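Local structure of putative tagatose-6-phosphate ketose/aldose isomerase (Escherichia coli, 3C3J) at residues 89-92 and 98-101; 189-194 and 332-337; 267-272 and 297-302. The protein is a putative isomerase, a dimer in this assembly whose chain pairs two SIS domains, each built on a parallel five-stranded sheet. All coordinates share one frame; numbering follows the deposited sequence.

Interaction 1: 89-92 and 98-101; sequences TDLV and YLNP
D90 and L91, on the short helix 88-93, meet Y98 and L99, on the way to strand 105-111. D90 comes first. Its CB lies 3.7 Å from CE2 of the Y98 ring, and its backbone O reaches the same CE2 at 3.7 Å. This O comes to the ring obliquely. The D90 carboxylate plane is nearly parallel to the ring plane, 14° off. Even so, D90 OD2 stays 4.1 Å from Y98 OH, and no hydrogen bond joins them. L91 follows and uses one branch, CD2. It rests against Y98 CB at 3.5 Å and reaches L99 CD2 at 4.1 Å. With CG anti to the carbonyl carbon (chi1 -70°), the L91 side chain runs beside its own backbone N and extends to the second segment. It crosses L99 at about a right angle. L91 also touches L107 of strand 105-111 and A122 of helix 117-129, while L99 lies on L105 and F129. The contact lies in the connection from strand 82-85 to strand 105-111 of the first SIS domain. On the helix, V92 O bonds Y287 OH of the second subunit, and Y98 packs on G233 of that subunit. No hydrogen bond crosses between the two segments. The contact is van der Waals and largely apolar, so it depends on close fit rather than on directed bonds.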
# COMPACT_ATOMS: atom_id res chain seq x y z
N THR A 89 -6.51 -10.90 2.01
CA THR A 89 -6.21 -10.83 3.43
C THR A 89 -7.02 -9.71 4.11
O THR A 89 -7.45 -9.88 5.25
CB THR A 89 -4.67 -10.68 3.64
OG1 THR A 89 -4.15 -9.71 2.72
CG2 THR A 89 -3.96 -12.03 3.37
N ASP A 90 -7.30 -8.61 3.42
CA ASP A 90 -8.19 -7.55 3.96
C ASP A 90 -9.68 -7.89 3.87
O ASP A 90 -10.45 -7.54 4.79
CB ASP A 90 -7.96 -6.20 3.26
CG ASP A 90 -6.61 -5.60 3.55
OD1 ASP A 90 -6.00 -5.94 4.59
OD2 ASP A 90 -6.13 -4.76 2.74
N LEU A 91 -10.09 -8.56 2.80
CA LEU A 91 -11.47 -9.02 2.67
C LEU A 91 -11.83 -9.97 3.78
O LEU A 91 -12.92 -9.87 4.36
CB LEU A 91 -11.73 -9.67 1.31
CG LEU A 91 -11.74 -8.74 0.09
CD1 LEU A 91 -12.10 -9.52 -1.23
CD2 LEU A 91 -12.65 -7.54 0.33
N VAL A 92 -10.91 -10.87 4.14
CA VAL A 92 -11.20 -11.90 5.13
C VAL A 92 -11.26 -11.33 6.56
O VAL A 92 -12.11 -11.73 7.34
CB VAL A 92 -10.19 -13.08 5.04
CG1 VAL A 92 -10.38 -14.03 6.22
CG2 VAL A 92 -10.33 -13.85 3.73
N TYR A 98 -15.03 -3.29 2.98
CA TYR A 98 -14.71 -3.36 1.54
C TYR A 98 -15.84 -3.84 0.63
O TYR A 98 -15.87 -3.50 -0.54
CB TYR A 98 -13.47 -4.24 1.34
CG TYR A 98 -12.28 -3.74 2.11
CD1 TYR A 98 -11.57 -2.60 1.69
CD2 TYR A 98 -11.88 -4.38 3.26
CE1 TYR A 98 -10.49 -2.15 2.43
CE2 TYR A 98 -10.85 -3.93 4.00
CZ TYR A 98 -10.14 -2.82 3.59
OH TYR A 98 -9.08 -2.41 4.41
N LEU A 99 -16.77 -4.63 1.17
CA LEU A 99 -17.81 -5.28 0.37
C LEU A 99 -19.09 -4.49 0.56
O LEU A 99 -19.58 -4.35 1.69
CB LEU A 99 -17.99 -6.73 0.83
CG LEU A 99 -16.75 -7.59 0.59
CD1 LEU A 99 -16.91 -8.96 1.30
CD2 LEU A 99 -16.51 -7.75 -0.93
N ASN A 100 -19.60 -3.94 -0.53
CA ASN A 100 -20.70 -3.00 -0.49
C ASN A 100 -22.01 -3.69 -0.89
O ASN A 100 -22.21 -4.01 -2.06
CB ASN A 100 -20.43 -1.81 -1.42
CG ASN A 100 -21.43 -0.68 -1.23
OD1 ASN A 100 -22.57 -0.91 -0.80
ND2 ASN A 100 -21.02 0.53 -1.55
N PRO A 101 -22.92 -3.91 0.08
CA PRO A 101 -24.16 -4.58 -0.23
C PRO A 101 -25.12 -3.84 -1.18
O PRO A 101 -26.09 -4.43 -1.64
CB PRO A 101 -24.81 -4.78 1.15
CG PRO A 101 -23.71 -4.65 2.12
CD PRO A 101 -22.83 -3.59 1.51

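Interaction 2: 189-194 and 332-337; sequences PETINS and HFIDVE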
# COMPACT_ATOMS: atom_id res chain seq x y z
N PRO A 189 -9.14 -6.15 -24.36
CA PRO A 189 -8.64 -6.94 -25.50
C PRO A 189 -8.29 -6.13 -26.74
O PRO A 189 -7.57 -6.61 -27.62
CB PRO A 189 -9.78 -7.91 -25.79
CG PRO A 189 -10.99 -7.20 -25.32
CD PRO A 189 -10.55 -6.44 -24.07
N GLU A 190 -8.80 -4.91 -26.80
CA GLU A 190 -8.48 -4.03 -27.93
C GLU A 190 -7.05 -3.49 -27.84
O GLU A 190 -6.55 -2.93 -28.82
CB GLU A 190 -9.52 -2.91 -28.02
CG GLU A 190 -9.50 -1.88 -26.89
CD GLU A 190 -10.06 -2.39 -25.53
OE1 GLU A 190 -10.65 -3.48 -25.42
OE2 GLU A 190 -9.92 -1.66 -24.54
N THR A 191 -6.42 -3.65 -26.67
CA THR A 191 -5.08 -3.14 -26.37
C THR A 191 -4.14 -4.29 -26.05
O THR A 191 -3.00 -4.33 -26.54
CB THR A 191 -5.13 -2.19 -25.13
OG1 THR A 191 -6.03 -1.13 -25.39
CG2 THR A 191 -3.75 -1.59 -24.78
N ILE A 192 -4.60 -5.21 -25.20
CA ILE A 192 -3.77 -6.31 -24.74
C ILE A 192 -4.40 -7.58 -25.27
O ILE A 192 -5.46 -7.97 -24.84
CB ILE A 192 -3.69 -6.36 -23.18
CG1 ILE A 192 -3.23 -4.99 -22.62
CG2 ILE A 192 -2.82 -7.54 -22.75
CD1 ILE A 192 -1.82 -4.59 -22.96
N ASN A 193 -3.75 -8.19 -26.25
CA ASN A 193 -4.32 -9.37 -26.87
C ASN A 193 -3.23 -10.27 -27.38
O ASN A 193 -2.05 -9.97 -27.27
CB ASN A 193 -5.34 -8.97 -27.95
CG ASN A 193 -4.75 -8.11 -29.03
OD1 ASN A 193 -3.78 -8.50 -29.66
ND2 ASN A 193 -5.31 -6.91 -29.23
N SER A 194 -3.63 -11.40 -27.97
CA SER A 194 -2.66 -12.43 -28.34
C SER A 194 -1.78 -11.97 -29.47
O SER A 194 -0.78 -12.60 -29.74
CB SER A 194 -3.35 -13.73 -28.70
OG SER A 194 -4.19 -13.51 -29.81
N HIS A 332 6.70 1.36 -28.54
CA HIS A 332 6.36 2.01 -27.26
C HIS A 332 5.48 1.04 -26.47
O HIS A 332 4.56 0.45 -27.04
CB HIS A 332 5.60 3.32 -27.48
CG HIS A 332 5.22 4.00 -26.20
ND1 HIS A 332 3.95 3.90 -25.67
CD2 HIS A 332 5.94 4.74 -25.33
CE1 HIS A 332 3.91 4.58 -24.53
NE2 HIS A 332 5.10 5.10 -24.30
N PHE A 333 5.81 0.85 -25.20
CA PHE A 333 5.01 0.07 -24.27
C PHE A 333 4.37 1.03 -23.27
O PHE A 333 4.98 2.00 -22.83
CB PHE A 333 5.90 -0.90 -23.45
CG PHE A 333 6.25 -2.20 -24.13
CD1 PHE A 333 6.28 -2.33 -25.51
CD2 PHE A 333 6.65 -3.30 -23.35
CE1 PHE A 333 6.64 -3.53 -26.11
CE2 PHE A 333 7.03 -4.49 -23.92
CZ PHE A 333 7.04 -4.60 -25.32
N ILE A 334 3.15 0.73 -22.86
CA ILE A 334 2.52 1.42 -21.75
C ILE A 334 3.01 0.79 -20.43
O ILE A 334 3.67 -0.26 -20.43
CB ILE A 334 0.99 1.43 -21.87
CG1 ILE A 334 0.42 0.01 -21.84
CG2 ILE A 334 0.52 2.19 -23.14
CD1 ILE A 334 -1.14 -0.04 -21.85
N ASP A 335 2.72 1.43 -19.30
CA ASP A 335 3.35 0.98 -18.06
C ASP A 335 2.92 -0.41 -17.62
O ASP A 335 3.73 -1.16 -17.08
CB ASP A 335 3.23 2.00 -16.93
CG ASP A 335 4.29 3.10 -17.02
OD1 ASP A 335 5.33 2.91 -17.71
OD2 ASP A 335 4.10 4.17 -16.38
N VAL A 336 1.67 -0.79 -17.88
CA VAL A 336 1.25 -2.14 -17.50
C VAL A 336 1.98 -3.21 -18.34
O VAL A 336 2.17 -4.34 -17.87
CB VAL A 336 -0.30 -2.35 -17.54
CG1 VAL A 336 -1.01 -1.48 -16.45
CG2 VAL A 336 -0.88 -2.11 -18.98
N GLU A 337 2.36 -2.87 -19.58
CA GLU A 337 3.22 -3.74 -20.41
C GLU A 337 4.64 -3.79 -19.90
O GLU A 337 5.21 -4.88 -19.79
CB GLU A 337 3.19 -3.30 -21.87
CG GLU A 337 1.79 -3.51 -22.51
CD GLU A 337 1.72 -3.00 -23.94
OE1 GLU A 337 2.35 -1.95 -24.20
OE2 GLU A 337 1.02 -3.63 -24.79
O HOH W 1 -0.65 -2.75 -26.60
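I192 and E337 run past each other in opposite directions. The contact joins the loop between helices 174-187 and 198-210 to the start of helix 335-356 in the second SIS domain. I192 puts its terminal CD1 alongside the glutamate, 3.8 Å from E337 CG and 3.5 Å from E337 OE2. The I192 CG1 branch lies anti to the carbonyl carbon (chi1 -54°), which with chi2 at -67° brings CD1 to the helix. E337 is extended beyond CG, and its carboxylate reaches the backbone N at the N-cap. There E337 OE1 accepts a bond from I334 N at 3.1 Å, on its anti side and 22° out of the carboxylate plane. I334 is the N-cap and E337 the third residue after it; isoleucine has no side-chain acceptor to return the bond. The same OE1 also has a salt bridge to R331. A second, looser touch sets T191 CG2 against I334 CD1 at 4.2 Å. W74 of helix 63-79 lies against I334 and V336. No direct hydrogen bond crosses the contact. One water takes that place: it donates to T191 O at 2.8 Å and to E337 OE2 at 2.6 Å.

Interaction 3: 267-272 and 297-302; sequences GPKSLV and AELRRD
K269 NZ is gripped by two carboxylates of helix 288-302. It donates to D302 OD2 at 2.7 Å and to E298 OE2 at 2.7 Å, and both bonds are salt bridges. The two acids sit one turn apart, so a single ammonium group spans both. They are met differently. D302 offers its syn lone pair, while E298 OE2 is approached on its anti side, 16° out of the carboxylate plane. The lysine chain is extended throughout, from chi1 -163° outward, and carries NZ straight from the 3-10 segment 268-271 to the helix. On the way, K269 CE passes L299 CD2 at 4.0 Å. R301 NH1, on the helix, pairs with D302 OD1 at 3.3 Å. From the side of the 267-272 loop, R265 makes a salt bridge to E298 OE1. Just before the 3-10 segment, G267 O accepts from both S270 N and S270 OG. S270, P268 and L271 also lie against the second subunit. The contact therefore ties the loop before strand 276-281, at the dimer interface, to the last turns of helix 288-302 in the second SIS domain. Two acids shared among three basic groups would probably balance much of the charge and restrain the lysine tip.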
# COMPACT_ATOMS: atom_id res chain seq x y z
N GLY A 267 10.07 10.95 3.71
CA GLY A 267 10.51 10.15 4.87
C GLY A 267 11.30 8.90 4.54
O GLY A 267 12.38 8.68 5.10
N PRO A 268 10.76 8.05 3.65
CA PRO A 268 11.39 6.75 3.40
C PRO A 268 12.83 6.77 2.86
O PRO A 268 13.58 5.83 3.08
CB PRO A 268 10.44 6.10 2.40
CG PRO A 268 9.15 6.74 2.62
CD PRO A 268 9.49 8.17 2.92
N LYS A 269 13.21 7.88 2.22
CA LYS A 269 14.55 8.08 1.69
C LYS A 269 15.63 7.92 2.77
O LYS A 269 16.78 7.58 2.48
CB LYS A 269 14.62 9.47 1.08
CG LYS A 269 15.77 9.66 0.17
CD LYS A 269 15.85 11.12 -0.26
CE LYS A 269 17.21 11.40 -0.85
NZ LYS A 269 17.44 12.84 -1.15
N SER A 270 15.24 8.15 4.02
CA SER A 270 16.14 7.99 5.14
C SER A 270 16.69 6.58 5.24
O SER A 270 17.74 6.37 5.83
CB SER A 270 15.44 8.35 6.45
OG SER A 270 14.33 7.52 6.63
N LEU A 271 16.00 5.61 4.66
CA LEU A 271 16.54 4.27 4.65
C LEU A 271 17.79 4.09 3.75
O LEU A 271 18.54 3.13 3.91
CB LEU A 271 15.42 3.25 4.36
CG LEU A 271 15.02 3.01 2.93
CD1 LEU A 271 15.98 2.02 2.34
CD2 LEU A 271 13.54 2.52 2.87
N VAL A 272 18.03 5.00 2.82
CA VAL A 272 19.17 4.85 1.93
C VAL A 272 20.50 5.04 2.69
O VAL A 272 20.77 6.10 3.27
CB VAL A 272 19.11 5.82 0.74
CG1 VAL A 272 20.34 5.66 -0.15
CG2 VAL A 272 17.83 5.59 -0.08
N ALA A 297 17.81 11.64 -10.58
CA ALA A 297 18.86 12.69 -10.52
C ALA A 297 19.26 13.01 -9.09
O ALA A 297 20.45 13.18 -8.76
CB ALA A 297 18.38 13.94 -11.23
N GLU A 298 18.27 13.12 -8.22
CA GLU A 298 18.50 13.40 -6.82
C GLU A 298 19.27 12.27 -6.13
O GLU A 298 20.23 12.53 -5.39
CB GLU A 298 17.15 13.65 -6.12
CG GLU A 298 17.20 13.86 -4.60
CD GLU A 298 15.82 14.20 -4.03
OE1 GLU A 298 15.04 14.92 -4.72
OE2 GLU A 298 15.53 13.73 -2.90
N LEU A 299 18.88 11.02 -6.37
CA LEU A 299 19.61 9.88 -5.80
C LEU A 299 21.04 9.79 -6.32
O LEU A 299 21.94 9.40 -5.58
CB LEU A 299 18.86 8.56 -6.07
CG LEU A 299 17.47 8.47 -5.43
CD1 LEU A 299 16.92 7.05 -5.57
CD2 LEU A 299 17.48 8.92 -3.97
N ARG A 300 21.25 10.14 -7.58
CA ARG A 300 22.58 10.09 -8.20
C ARG A 300 23.48 11.19 -7.62
O ARG A 300 24.64 10.95 -7.26
CB ARG A 300 22.47 10.22 -9.72
CG ARG A 300 21.94 8.97 -10.44
CD ARG A 300 22.59 8.76 -11.79
NE ARG A 300 21.94 7.79 -12.66
CZ ARG A 300 21.94 6.48 -12.47
NH1 ARG A 300 22.50 5.94 -11.40
NH2 ARG A 300 21.35 5.69 -13.37
N ARG A 301 22.90 12.37 -7.50
CA ARG A 301 23.59 13.52 -6.91
C ARG A 301 23.93 13.31 -5.44
O ARG A 301 25.03 13.67 -5.01
CB ARG A 301 22.72 14.76 -7.05
CG ARG A 301 23.46 16.05 -7.08
CD ARG A 301 22.67 17.22 -6.49
NE ARG A 301 21.21 17.25 -6.77
CZ ARG A 301 20.23 16.79 -5.96
NH1 ARG A 301 20.51 16.19 -4.79
NH2 ARG A 301 18.96 16.91 -6.33
N ASP A 302 23.00 12.76 -4.66
CA ASP A 302 23.21 12.43 -3.25
C ASP A 302 24.43 11.52 -3.06
O ASP A 302 25.17 11.66 -2.09
CB ASP A 302 22.02 11.67 -2.66
CG ASP A 302 20.79 12.54 -2.48
OD1 ASP A 302 20.90 13.79 -2.58
OD2 ASP A 302 19.71 11.96 -2.22

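How the interactions relate
The three contacts are well separated. The centres of interactions 1 and 2 lie about 30 Å apart. Those of interactions 1 and 3 are about 36 Å apart, and those of interactions 2 and 3 about 32 Å. Interaction 1 closes first along the chain. Interaction 3 is nested within the span that interaction 2 closes, which holds most of the second SIS domain. Interaction 1 and segment 267-272 have related places, between the second and third strands of sheets ordered 2-1-3-4-5. Segment 297-302 comes after strand 276-281. Interactions 1 and 3 lie where the two domains meet the second subunit. Interaction 2 joins distant parts of one chain, the loop after helix 174-187 and the start of helix 335-356.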